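Local atomic coordinates of gene product PA4716 (PDB entry 1U0K), a protein that is of unknown function but probably acts as an isomerase, perhaps an epimerase, of the PhzF family. Residues R62-I65 against E70-P73; A84-L89 against Q96-H101; P156-S161 against V233-A238; R208-D211 against V216-V219. All coordinates share one frame; numbering follows the deposited sequence.

Contact 1 of 4, residues R62-I65 against E70-P73; sequences RARI and EELP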
loop_
_atom_site.group_PDB
_atom_site.type_symbol
_atom_site.label_atom_id
_atom_site.label_comp_id
_atom_site.label_asym_id
_atom_site.label_seq_id
_atom_site.Cartn_x
_atom_site.Cartn_y
_atom_site.Cartn_z
ATOM N N ARG A 62 -8.002 -6.435 -23.775
ATOM C CA ARG A 62 -6.679 -5.892 -23.535
ATOM C C ARG A 62 -6.558 -5.598 -22.048
ATOM O O ARG A 62 -7.546 -5.276 -21.381
ATOM C CB ARG A 62 -6.436 -4.632 -24.346
ATOM C CG ARG A 62 -6.455 -4.846 -25.851
ATOM C CD ARG A 62 -6.201 -3.571 -26.634
ATOM N NE ARG A 62 -7.375 -2.696 -26.647
ATOM C CZ ARG A 62 -7.351 -1.367 -26.534
ATOM N NH1 ARG A 62 -6.206 -0.700 -26.389
ATOM N NH2 ARG A 62 -8.495 -0.690 -26.568
ATOM N N ALA A 63 -5.347 -5.714 -21.544
ATOM C CA ALA A 63 -5.081 -5.481 -20.129
ATOM C C ALA A 63 -3.884 -4.565 -19.936
ATOM O O ALA A 63 -2.948 -4.552 -20.737
ATOM C CB ALA A 63 -4.860 -6.769 -19.444
ATOM N N ARG A 64 -3.930 -3.796 -18.857
ATOM C CA ARG A 64 -2.824 -2.954 -18.446
ATOM C C ARG A 64 -2.622 -3.227 -16.956
ATOM O O ARG A 64 -3.584 -3.179 -16.184
ATOM C CB ARG A 64 -3.140 -1.471 -18.662
ATOM C CG ARG A 64 -3.563 -1.055 -20.075
ATOM C CD ARG A 64 -2.433 -0.916 -21.049
ATOM N NE ARG A 64 -1.461 0.122 -20.711
ATOM C CZ ARG A 64 -1.582 1.416 -20.973
ATOM N NH1 ARG A 64 -2.667 1.916 -21.545
ATOM N NH2 ARG A 64 -0.590 2.226 -20.638
ATOM N N ILE A 65 -1.390 -3.545 -16.574
ATOM C CA ILE A 65 -1.047 -3.861 -15.190
ATOM C C ILE A 65 -0.076 -2.833 -14.657
ATOM O O ILE A 65 0.920 -2.522 -15.301
ATOM C CB ILE A 65 -0.415 -5.267 -15.073
ATOM C CG1 ILE A 65 -1.374 -6.355 -15.554
ATOM C CG2 ILE A 65 0.005 -5.535 -13.647
ATOM C CD1 ILE A 65 -0.711 -7.707 -15.762
ATOM N N GLU A 70 5.164 1.768 -11.408
ATOM C CA GLU A 70 5.235 1.808 -12.870
ATOM C C GLU A 70 4.289 0.799 -13.512
ATOM O O GLU A 70 3.779 -0.094 -12.849
ATOM C CB GLU A 70 6.668 1.464 -13.304
ATOM C CG GLU A 70 7.043 0.008 -13.007
ATOM C CD GLU A 70 8.536 -0.234 -12.891
ATOM O OE1 GLU A 70 8.947 -1.140 -12.108
ATOM O OE2 GLU A 70 9.284 0.480 -13.592
ATOM N N GLU A 71 4.118 0.908 -14.824
ATOM C CA GLU A 71 3.440 -0.125 -15.589
ATOM C C GLU A 71 4.352 -1.344 -15.776
ATOM O O GLU A 71 5.551 -1.193 -16.012
ATOM C CB GLU A 71 2.990 0.421 -16.945
ATOM C CG GLU A 71 2.102 -0.566 -17.669
ATOM C CD GLU A 71 1.555 -0.045 -18.976
ATOM O OE1 GLU A 71 1.827 1.124 -19.318
ATOM O OE2 GLU A 71 0.844 -0.821 -19.638
ATOM N N LEU A 72 3.772 -2.536 -15.666
ATOM C CA LEU A 72 4.430 -3.817 -15.919
ATOM C C LEU A 72 3.577 -4.621 -16.901
ATOM O O LEU A 72 2.746 -5.443 -16.485
ATOM C CB LEU A 72 4.563 -4.622 -14.620
ATOM C CG LEU A 72 5.593 -4.144 -13.597
ATOM C CD1 LEU A 72 5.629 -5.130 -12.464
ATOM C CD2 LEU A 72 6.969 -3.979 -14.206
ATOM N N PRO A 73 3.760 -4.399 -18.190
ATOM C CA PRO A 73 2.994 -5.120 -19.221
ATOM C C PRO A 73 3.402 -6.596 -19.472
ATOM O O PRO A 73 3.520 -7.008 -20.620
ATOM C CB PRO A 73 3.221 -4.250 -20.466
ATOM C CG PRO A 73 4.597 -3.713 -20.272
ATOM C CD PRO A 73 4.687 -3.418 -18.785
HETATM O O HOH W 1 0.487 -3.298 -18.803
#
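R64 and E71 meet through a bidentate salt bridge that can be traced outward along the arginine. CB of R64 is only distantly approached, and CD is the first atom in real contact, 3.6 Å from E71 OE2. The chain bends at chi2 and again at chi3 (-79° and -63°), which brings the NE/NH2 edge round to the E71 carboxylate. NE then gives the short bond, 2.7 Å from R64 NE to E71 OE2, and NH2 gives the second, 3.0 Å from R64 NH2 to E71 OE1. Both are nearly straight and both acceptors lie in the guanidinium plane, so the arginine presents its NE/NH2 edge squarely. The carboxylate is turned 36° from that plane: R64 NE meets OE2 from above the carboxylate, R64 NH2 meets OE1 on its syn side but tilted out of plane. At the far tip, NH1 pairs with D34, so the charge is shared between two acids. OE2 has a further partner: a water 2.6 Å from E71 OE2 and 2.9 Å from I65 N. Beneath, the loop backbone closes on the strand through L72 N to I65 O (2.9 Å), and E71 CG rests 3.3 Å from I65 O. These bonds fold the loop that follows strand 60-67 against the strand. The I65 side chain also touches E48, the predicted active-site residue, placing this loop at the margin of the putative catalytic cleft.

Contact 2 of 4, residues A84-L89 against Q96-H101; sequences ALLHHL and QHWTLH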
loop_
_atom_site.group_PDB
_atom_site.type_symbol
_atom_site.label_atom_id
_atom_site.label_comp_id
_atom_site.label_asym_id
_atom_site.label_seq_id
_atom_site.Cartn_x
_atom_site.Cartn_y
_atom_site.Cartn_z
ATOM N N ALA A 84 -11.063 -14.694 -13.243
ATOM C CA ALA A 84 -12.083 -15.044 -12.270
ATOM C C ALA A 84 -13.236 -14.043 -12.291
ATOM O O ALA A 84 -14.409 -14.430 -12.249
ATOM C CB ALA A 84 -11.478 -15.124 -10.883
ATOM N N LEU A 85 -12.898 -12.758 -12.365
ATOM C CA LEU A 85 -13.902 -11.717 -12.397
ATOM C C LEU A 85 -14.727 -11.814 -13.673
ATOM O O LEU A 85 -15.943 -11.693 -13.620
ATOM C CB LEU A 85 -13.287 -10.317 -12.244
ATOM C CG LEU A 85 -14.326 -9.200 -12.377
ATOM C CD1 LEU A 85 -15.337 -9.267 -11.234
ATOM C CD2 LEU A 85 -13.687 -7.846 -12.458
ATOM N N LEU A 86 -14.081 -12.045 -14.814
ATOM C CA LEU A 86 -14.816 -12.175 -16.073
ATOM C C LEU A 86 -15.798 -13.347 -16.027
ATOM O O LEU A 86 -16.887 -13.247 -16.569
ATOM C CB LEU A 86 -13.852 -12.315 -17.246
ATOM C CG LEU A 86 -13.033 -11.062 -17.548
ATOM C CD1 LEU A 86 -11.957 -11.380 -18.571
ATOM C CD2 LEU A 86 -13.888 -9.927 -18.056
ATOM N N HIS A 87 -15.410 -14.432 -15.373
ATOM C CA HIS A 87 -16.284 -15.602 -15.178
ATOM C C HIS A 87 -17.475 -15.214 -14.302
ATOM O O HIS A 87 -18.625 -15.535 -14.615
ATOM C CB HIS A 87 -15.479 -16.727 -14.532
ATOM C CG HIS A 87 -16.064 -18.101 -14.681
ATOM N ND1 HIS A 87 -17.415 -18.369 -14.634
ATOM C CD2 HIS A 87 -15.449 -19.298 -14.827
ATOM C CE1 HIS A 87 -17.601 -19.674 -14.766
ATOM N NE2 HIS A 87 -16.423 -20.256 -14.889
ATOM N N HIS A 88 -17.208 -14.492 -13.223
ATOM C CA HIS A 88 -18.282 -13.985 -12.353
ATOM C C HIS A 88 -19.298 -13.120 -13.114
ATOM O O HIS A 88 -20.510 -13.287 -12.957
ATOM C CB HIS A 88 -17.667 -13.195 -11.187
ATOM C CG HIS A 88 -18.674 -12.484 -10.338
ATOM N ND1 HIS A 88 -19.588 -13.150 -9.549
ATOM C CD2 HIS A 88 -18.915 -11.166 -10.165
ATOM C CE1 HIS A 88 -20.342 -12.267 -8.918
ATOM N NE2 HIS A 88 -19.961 -11.056 -9.280
ATOM N N LEU A 89 -18.806 -12.216 -13.956
ATOM C CA LEU A 89 -19.657 -11.311 -14.722
ATOM C C LEU A 89 -20.443 -12.029 -15.823
ATOM O O LEU A 89 -21.603 -11.711 -16.048
ATOM C CB LEU A 89 -18.828 -10.175 -15.324
ATOM C CG LEU A 89 -18.216 -9.229 -14.287
ATOM C CD1 LEU A 89 -17.267 -8.252 -14.979
ATOM C CD2 LEU A 89 -19.288 -8.489 -13.508
ATOM N N GLN A 96 -14.571 -21.795 -18.423
ATOM C CA GLN A 96 -14.565 -20.663 -19.339
ATOM C C GLN A 96 -13.137 -20.419 -19.794
ATOM O O GLN A 96 -12.200 -20.643 -19.028
ATOM C CB GLN A 96 -15.103 -19.413 -18.640
ATOM C CG GLN A 96 -16.506 -19.564 -18.079
ATOM C CD GLN A 96 -17.558 -19.750 -19.153
ATOM O OE1 GLN A 96 -17.517 -19.011 -20.155
ATOM N NE2 GLN A 96 -18.429 -20.642 -19.005
ATOM N N HIS A 97 -12.989 -19.970 -21.037
ATOM C CA HIS A 97 -11.701 -19.634 -21.625
ATOM C C HIS A 97 -11.659 -18.155 -21.999
ATOM O O HIS A 97 -12.655 -17.583 -22.422
ATOM C CB HIS A 97 -11.436 -20.498 -22.860
ATOM C CG HIS A 97 -11.359 -21.958 -22.556
ATOM N ND1 HIS A 97 -12.478 -22.746 -22.400
ATOM C CD2 HIS A 97 -10.294 -22.775 -22.380
ATOM C CE1 HIS A 97 -12.105 -23.986 -22.138
ATOM N NE2 HIS A 97 -10.785 -24.031 -22.121
ATOM N N TRP A 98 -10.491 -17.550 -21.813
ATOM C CA TRP A 98 -10.282 -16.117 -21.973
ATOM C C TRP A 98 -8.950 -15.874 -22.654
ATOM O O TRP A 98 -8.034 -16.679 -22.536
ATOM C CB TRP A 98 -10.249 -15.423 -20.601
ATOM C CG TRP A 98 -11.350 -15.822 -19.718
ATOM C CD1 TRP A 98 -11.301 -16.712 -18.685
ATOM C CD2 TRP A 98 -12.697 -15.351 -19.782
ATOM N NE1 TRP A 98 -12.541 -16.823 -18.109
ATOM C CE2 TRP A 98 -13.416 -15.995 -18.758
ATOM C CE3 TRP A 98 -13.372 -14.440 -20.601
ATOM C CZ2 TRP A 98 -14.780 -15.772 -18.543
ATOM C CZ3 TRP A 98 -14.730 -14.229 -20.388
ATOM C CH2 TRP A 98 -15.410 -14.887 -19.368
ATOM N N THR A 99 -8.839 -14.756 -23.356
ATOM C CA THR A 99 -7.563 -14.292 -23.878
ATOM C C THR A 99 -7.344 -12.875 -23.403
ATOM O O THR A 99 -8.179 -12.002 -23.635
ATOM C CB THR A 99 -7.556 -14.333 -25.406
ATOM O OG1 THR A 99 -7.826 -15.673 -25.843
ATOM C CG2 THR A 99 -6.169 -13.998 -25.954
ATOM N N LEU A 100 -6.229 -12.638 -22.727
ATOM C CA LEU A 100 -5.877 -11.294 -22.298
ATOM C C LEU A 100 -4.651 -10.802 -23.060
ATOM O O LEU A 100 -3.633 -11.476 -23.110
ATOM C CB LEU A 100 -5.654 -11.248 -20.780
ATOM C CG LEU A 100 -6.884 -11.614 -19.952
ATOM C CD1 LEU A 100 -6.538 -11.608 -18.470
ATOM C CD2 LEU A 100 -8.050 -10.678 -20.231
ATOM N N HIS A 101 -4.763 -9.617 -23.644
ATOM C CA HIS A 101 -3.706 -9.061 -24.480
ATOM C C HIS A 101 -2.938 -8.001 -23.717
ATOM O O HIS A 101 -3.492 -6.980 -23.340
ATOM C CB HIS A 101 -4.301 -8.467 -25.760
ATOM C CG HIS A 101 -4.873 -9.498 -26.674
ATOM N ND1 HIS A 101 -4.084 -10.311 -27.463
ATOM C CD2 HIS A 101 -6.151 -9.868 -26.909
ATOM C CE1 HIS A 101 -4.859 -11.137 -28.146
ATOM N NE2 HIS A 101 -6.118 -10.889 -27.828
#
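Q96 and H87, which touch across the helix-strand interface, both send a nitrogen to the carbonyl oxygen of N94: Q96 NE2 makes a hydrogen bond and H87 NE2 a weak one. Q96 OE1 turns to R59. No hydrogen bond links helix and strand directly, so the contact is one of carbon over ring faces. Q96 CG lies over the centre of the H87 imidazole, 3.4 Å from its centroid and 14° off the ring normal, a close CH-pi approach; the amide beyond it stands 69° from the ring plane. The H87 ring reaches this place because its CG is anti to the backbone N (chi1 -160°), swinging the ring away from the helix toward the start of the strand. A second CH-pi pair repeats the theme: L86 CB is 3.6 Å from the centroid of the W98 six-membered ring, and W98 CH2 also comes 3.6 Å from L86 O. The indole thus lies against one turn of helix, its CZ2 3.5 Å from H87 N, while its NE1 is bonded to S111. Further along, L86 CD1 meets L100 CD2 at 4.3 Å. All five touching residues are buried. Helix 78-90 links the parallel neighbours 60-67 and 96-101 and packs on strands 6-12 and 267-282 as well, consistent with the helix enclosed by curled strands in the diaminopimelate epimerase fold.

Contact 3 of 4, residues P156-S161 against V233-A238; sequences PPRVVS and VEYGLA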
loop_
_atom_site.group_PDB
_atom_site.type_symbol
_atom_site.label_atom_id
_atom_site.label_comp_id
_atom_site.label_asym_id
_atom_site.label_seq_id
_atom_site.Cartn_x
_atom_site.Cartn_y
_atom_site.Cartn_z
ATOM N N PRO A 156 23.021 -22.539 -10.300
ATOM C CA PRO A 156 23.462 -21.256 -10.841
ATOM C C PRO A 156 22.365 -20.198 -10.742
ATOM O O PRO A 156 21.241 -20.464 -11.176
ATOM C CB PRO A 156 23.782 -21.584 -12.304
ATOM C CG PRO A 156 22.944 -22.794 -12.629
ATOM C CD PRO A 156 22.782 -23.539 -11.355
ATOM N N PRO A 157 22.656 -19.041 -10.156
ATOM C CA PRO A 157 21.773 -17.894 -10.353
ATOM C C PRO A 157 21.626 -17.661 -11.845
ATOM O O PRO A 157 22.603 -17.759 -12.592
ATOM C CB PRO A 157 22.521 -16.750 -9.664
ATOM C CG PRO A 157 23.314 -17.431 -8.613
ATOM C CD PRO A 157 23.784 -18.705 -9.268
ATOM N N ARG A 158 20.398 -17.418 -12.286
ATOM C CA ARG A 158 20.150 -17.116 -13.679
ATOM C C ARG A 158 18.961 -16.215 -13.858
ATOM O O ARG A 158 18.051 -16.223 -13.051
ATOM C CB ARG A 158 19.926 -18.394 -14.471
ATOM C CG ARG A 158 21.235 -18.989 -14.900
ATOM C CD ARG A 158 21.127 -19.881 -16.022
ATOM N NE ARG A 158 21.099 -19.219 -17.315
ATOM C CZ ARG A 158 20.888 -19.891 -18.429
ATOM N NH1 ARG A 158 20.687 -21.200 -18.367
ATOM N NH2 ARG A 158 20.877 -19.289 -19.601
ATOM N N VAL A 159 19.001 -15.446 -14.932
ATOM C CA VAL A 159 17.879 -14.606 -15.310
ATOM C C VAL A 159 16.927 -15.493 -16.096
ATOM O O VAL A 159 17.321 -16.107 -17.082
ATOM C CB VAL A 159 18.335 -13.415 -16.148
ATOM C CG1 VAL A 159 17.132 -12.546 -16.564
ATOM C CG2 VAL A 159 19.352 -12.591 -15.364
ATOM N N VAL A 160 15.682 -15.587 -15.638
ATOM C CA VAL A 160 14.662 -16.404 -16.290
ATOM C C VAL A 160 13.400 -15.558 -16.419
ATOM O O VAL A 160 13.075 -14.785 -15.515
ATOM C CB VAL A 160 14.368 -17.692 -15.500
ATOM C CG1 VAL A 160 13.435 -18.600 -16.283
ATOM C CG2 VAL A 160 15.680 -18.451 -15.178
ATOM N N SER A 161 12.696 -15.704 -17.540
ATOM C CA SER A 161 11.610 -14.787 -17.894
ATOM C C SER A 161 10.495 -15.469 -18.680
ATOM O O SER A 161 10.749 -16.262 -19.582
ATOM C CB SER A 161 12.168 -13.653 -18.747
ATOM O OG SER A 161 11.200 -12.634 -18.951
ATOM N N VAL A 233 12.574 -27.239 -13.186
ATOM C CA VAL A 233 12.472 -28.341 -14.139
ATOM C C VAL A 233 13.730 -28.449 -15.018
ATOM O O VAL A 233 14.189 -29.553 -15.322
ATOM C CB VAL A 233 11.175 -28.193 -14.977
ATOM C CG1 VAL A 233 11.171 -29.105 -16.184
ATOM C CG2 VAL A 233 9.973 -28.481 -14.097
ATOM N N GLU A 234 14.286 -27.307 -15.408
ATOM C CA GLU A 234 15.482 -27.254 -16.253
ATOM C C GLU A 234 16.699 -27.875 -15.554
ATOM O O GLU A 234 17.512 -28.553 -16.195
ATOM C CB GLU A 234 15.776 -25.799 -16.651
ATOM C CG GLU A 234 17.092 -25.559 -17.385
ATOM C CD GLU A 234 17.196 -26.328 -18.686
ATOM O OE1 GLU A 234 16.311 -26.163 -19.554
ATOM O OE2 GLU A 234 18.173 -27.097 -18.840
ATOM N N TYR A 235 16.804 -27.663 -14.246
ATOM C CA TYR A 235 17.957 -28.119 -13.471
ATOM C C TYR A 235 17.654 -29.413 -12.705
ATOM O O TYR A 235 18.376 -29.780 -11.779
ATOM C CB TYR A 235 18.459 -26.986 -12.557
ATOM C CG TYR A 235 19.109 -25.884 -13.364
ATOM C CD1 TYR A 235 18.405 -24.737 -13.717
ATOM C CD2 TYR A 235 20.421 -26.016 -13.827
ATOM C CE1 TYR A 235 18.991 -23.743 -14.486
ATOM C CE2 TYR A 235 21.015 -25.028 -14.595
ATOM C CZ TYR A 235 20.301 -23.894 -14.922
ATOM O OH TYR A 235 20.892 -22.914 -15.681
ATOM N N GLY A 236 16.592 -30.105 -13.117
ATOM C CA GLY A 236 16.276 -31.429 -12.607
ATOM C C GLY A 236 15.825 -31.469 -11.161
ATOM O O GLY A 236 15.964 -32.488 -10.492
ATOM N N LEU A 237 15.294 -30.350 -10.678
ATOM C CA LEU A 237 14.858 -30.214 -9.295
ATOM C C LEU A 237 13.347 -30.391 -9.152
ATOM O O LEU A 237 12.843 -30.464 -8.040
ATOM C CB LEU A 237 15.281 -28.848 -8.756
ATOM C CG LEU A 237 16.795 -28.638 -8.664
ATOM C CD1 LEU A 237 17.146 -27.160 -8.710
ATOM C CD2 LEU A 237 17.348 -29.279 -7.404
ATOM N N ALA A 238 12.643 -30.429 -10.282
ATOM C CA ALA A 238 11.228 -30.793 -10.323
ATOM C C ALA A 238 10.906 -31.535 -11.624
ATOM O O ALA A 238 11.573 -31.355 -12.646
ATOM C CB ALA A 238 10.344 -29.547 -10.177
#
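Y235 offers two faces and an edge, and P156 and R158 take up one face and the edge. The P156 ring sits over one face, off centre, with P156 CG 3.5 Å from Y235 CE2. On the opposite face lies E234 CG, 3.9 Å above the plane and also displaced toward the rim, so the phenol is held between its own helix neighbour and the proline. At the edge, close to the ring plane, comes the arginine: R158 CD is 3.1 Å from Y235 OH, and R158 NH1 donates to the same oxygen at 3.2 Å along a nearly straight line (172°). The hydroxyl oxygen lies in the guanidinium plane, yet the two flat groups are almost perpendicular, 80° apart, so the contact is edge to hydroxyl and not a stack. A bend at chi3 (82°) curls the arginine so that CD and NH1 both face this one oxygen. The other terminal nitrogen, NH2, bonds to the carbonyl oxygen of G130, which fixes the rotation of the guanidinium.

The tyrosine stands at a helix end. Helix 222-234 stops in a Schellman motif: G236, with positive phi, is the C-prime residue, L237 N reaches L232 O, and G236 N makes a weak 3.3 Å bond to V233 O. Y235 is the first residue to leave helical angles; its CB is directed at segment 156-161, and the ring reaches P156 and R158. Y231, one turn earlier, bonds through its hydroxyl to P156 O, and V160 packs on P227 of the same helix.

Contact 4 of 4, residues R208-D211 against V216-V219; sequences RTWD and VEDV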
loop_
_atom_site.group_PDB
_atom_site.type_symbol
_atom_site.label_atom_id
_atom_site.label_comp_id
_atom_site.label_asym_id
_atom_site.label_seq_id
_atom_site.Cartn_x
_atom_site.Cartn_y
_atom_site.Cartn_z
ATOM N N ARG A 208 11.008 -15.376 -2.058
ATOM C CA ARG A 208 10.759 -14.042 -1.524
ATOM C C ARG A 208 11.134 -12.997 -2.558
ATOM O O ARG A 208 12.139 -13.121 -3.244
ATOM C CB ARG A 208 11.583 -13.807 -0.260
ATOM C CG ARG A 208 11.076 -14.565 0.949
ATOM C CD ARG A 208 11.740 -14.149 2.255
ATOM N NE ARG A 208 11.186 -12.914 2.797
ATOM C CZ ARG A 208 11.501 -12.395 3.984
ATOM N NH1 ARG A 208 12.382 -12.991 4.779
ATOM N NH2 ARG A 208 10.938 -11.272 4.381
ATOM N N THR A 209 10.315 -11.956 -2.659
ATOM C CA THR A 209 10.594 -10.865 -3.585
ATOM C C THR A 209 9.903 -9.581 -3.126
ATOM O O THR A 209 8.872 -9.623 -2.457
ATOM C CB THR A 209 10.171 -11.273 -5.015
ATOM O OG1 THR A 209 10.802 -10.428 -5.990
ATOM C CG2 THR A 209 8.664 -11.105 -5.246
ATOM N N TRP A 210 10.494 -8.454 -3.505
ATOM C CA TRP A 210 10.086 -7.131 -3.032
ATOM C C TRP A 210 9.918 -6.190 -4.211
ATOM O O TRP A 210 10.293 -6.517 -5.339
ATOM C CB TRP A 210 11.166 -6.556 -2.112
ATOM C CG TRP A 210 11.283 -7.215 -0.767
ATOM C CD1 TRP A 210 10.702 -6.803 0.398
ATOM C CD2 TRP A 210 12.039 -8.388 -0.443
ATOM N NE1 TRP A 210 11.042 -7.650 1.424
ATOM C CE2 TRP A 210 11.861 -8.633 0.938
ATOM C CE3 TRP A 210 12.845 -9.264 -1.180
ATOM C CZ2 TRP A 210 12.461 -9.717 1.594
ATOM C CZ3 TRP A 210 13.442 -10.343 -0.523
ATOM C CH2 TRP A 210 13.242 -10.555 0.848
ATOM N N ASP A 211 9.380 -5.003 -3.938
ATOM C CA ASP A 211 9.504 -3.902 -4.888
ATOM C C ASP A 211 10.991 -3.558 -5.055
ATOM O O ASP A 211 11.848 -4.122 -4.373
ATOM C CB ASP A 211 8.667 -2.679 -4.461
ATOM C CG ASP A 211 9.090 -2.088 -3.120
ATOM O OD1 ASP A 211 10.264 -2.214 -2.724
ATOM O OD2 ASP A 211 8.296 -1.445 -2.401
ATOM N N VAL A 216 8.403 -3.028 0.333
ATOM C CA VAL A 216 7.142 -3.759 0.357
ATOM C C VAL A 216 7.373 -5.132 -0.268
ATOM O O VAL A 216 7.828 -5.237 -1.402
ATOM C CB VAL A 216 6.029 -3.010 -0.407
ATOM C CG1 VAL A 216 4.696 -3.743 -0.282
ATOM C CG2 VAL A 216 5.889 -1.582 0.107
ATOM N N GLU A 217 7.071 -6.185 0.482
ATOM C CA GLU A 217 7.261 -7.546 0.007
ATOM C C GLU A 217 5.985 -8.005 -0.674
ATOM O O GLU A 217 4.892 -7.757 -0.176
ATOM C CB GLU A 217 7.610 -8.474 1.178
ATOM C CG GLU A 217 8.097 -9.848 0.747
ATOM C CD GLU A 217 8.390 -10.777 1.913
ATOM O OE1 GLU A 217 8.486 -10.280 3.055
ATOM O OE2 GLU A 217 8.520 -12.001 1.679
ATOM N N ASP A 218 6.125 -8.673 -1.818
ATOM C CA ASP A 218 4.975 -9.188 -2.550
ATOM C C ASP A 218 4.576 -10.520 -1.931
ATOM O O ASP A 218 5.437 -11.339 -1.631
ATOM C CB ASP A 218 5.335 -9.359 -4.032
ATOM C CG ASP A 218 4.115 -9.524 -4.943
ATOM O OD1 ASP A 218 2.987 -9.112 -4.583
ATOM O OD2 ASP A 218 4.213 -10.048 -6.076
ATOM N N VAL A 219 3.278 -10.724 -1.749
ATOM C CA VAL A 219 2.737 -11.937 -1.132
ATOM C C VAL A 219 2.953 -13.170 -2.022
ATOM O O VAL A 219 3.370 -14.219 -1.542
ATOM C CB VAL A 219 1.226 -11.777 -0.829
ATOM C CG1 VAL A 219 0.614 -13.083 -0.334
ATOM C CG2 VAL A 219 0.992 -10.641 0.185
HETATM O O HOH W 2 7.753 -12.574 -0.859
#
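V216 faces D211 with both its backbone N and its backbone O: V216 N donates to D211 OD2 at 3.2 Å, approaching from above the carboxylate plane, and V216 O accepts D211 N at 3.0 Å. The aspartate's other oxygen goes to L215 N. The V216 side chain also packs on R45 of the second subunit. E217 follows, paired with W210 as a non-hydrogen-bonded antiparallel bridge, CA to CA 4.2 Å. Its side chain runs extended from a CG anti to the backbone N (chi1 -168°), passing CG over the W210 face, 3.9 Å from the five-membered ring centroid. The carboxylate then meets R208 in a two-pronged salt bridge, R208 NE to E217 OE2 and R208 NH2 to E217 OE1, each 3.0 Å; both nitrogens come from above the carboxylate plane. A water 2.7 Å from E217 OE2 also joins T209 N and D218 O. D218 completes the pair of backbone bonds that flank the bridge: D218 N bonds to T209 O at 3.0 Å, while its carboxylate is held by T221 and N21. With the D218 side chain about 5 Å from that of E48, this small bridged loop borders the predicted active site.

From the N terminus, contact 1 comes first, closing a short loop where strand 60-67 ends. Contact 2 opens only after it has closed, spanning the link from helix 78-90 to strand 96-101. The two touch, since A63 N and H101 O are 2.9 Å apart, a probable hydrogen bond between neighbouring strands. Contact 3 then closes a long loop of 71 residues, from strand 158-161 to the end of helix 222-234, and contact 4 is nested inside it, joining two parts of the loop that precedes that helix. No pair crosses. Contacts 1 and 4 lie near E48, the predicted active-site residue, their nearest atoms about 8 Å apart; contacts 2 and 3 lie away from it.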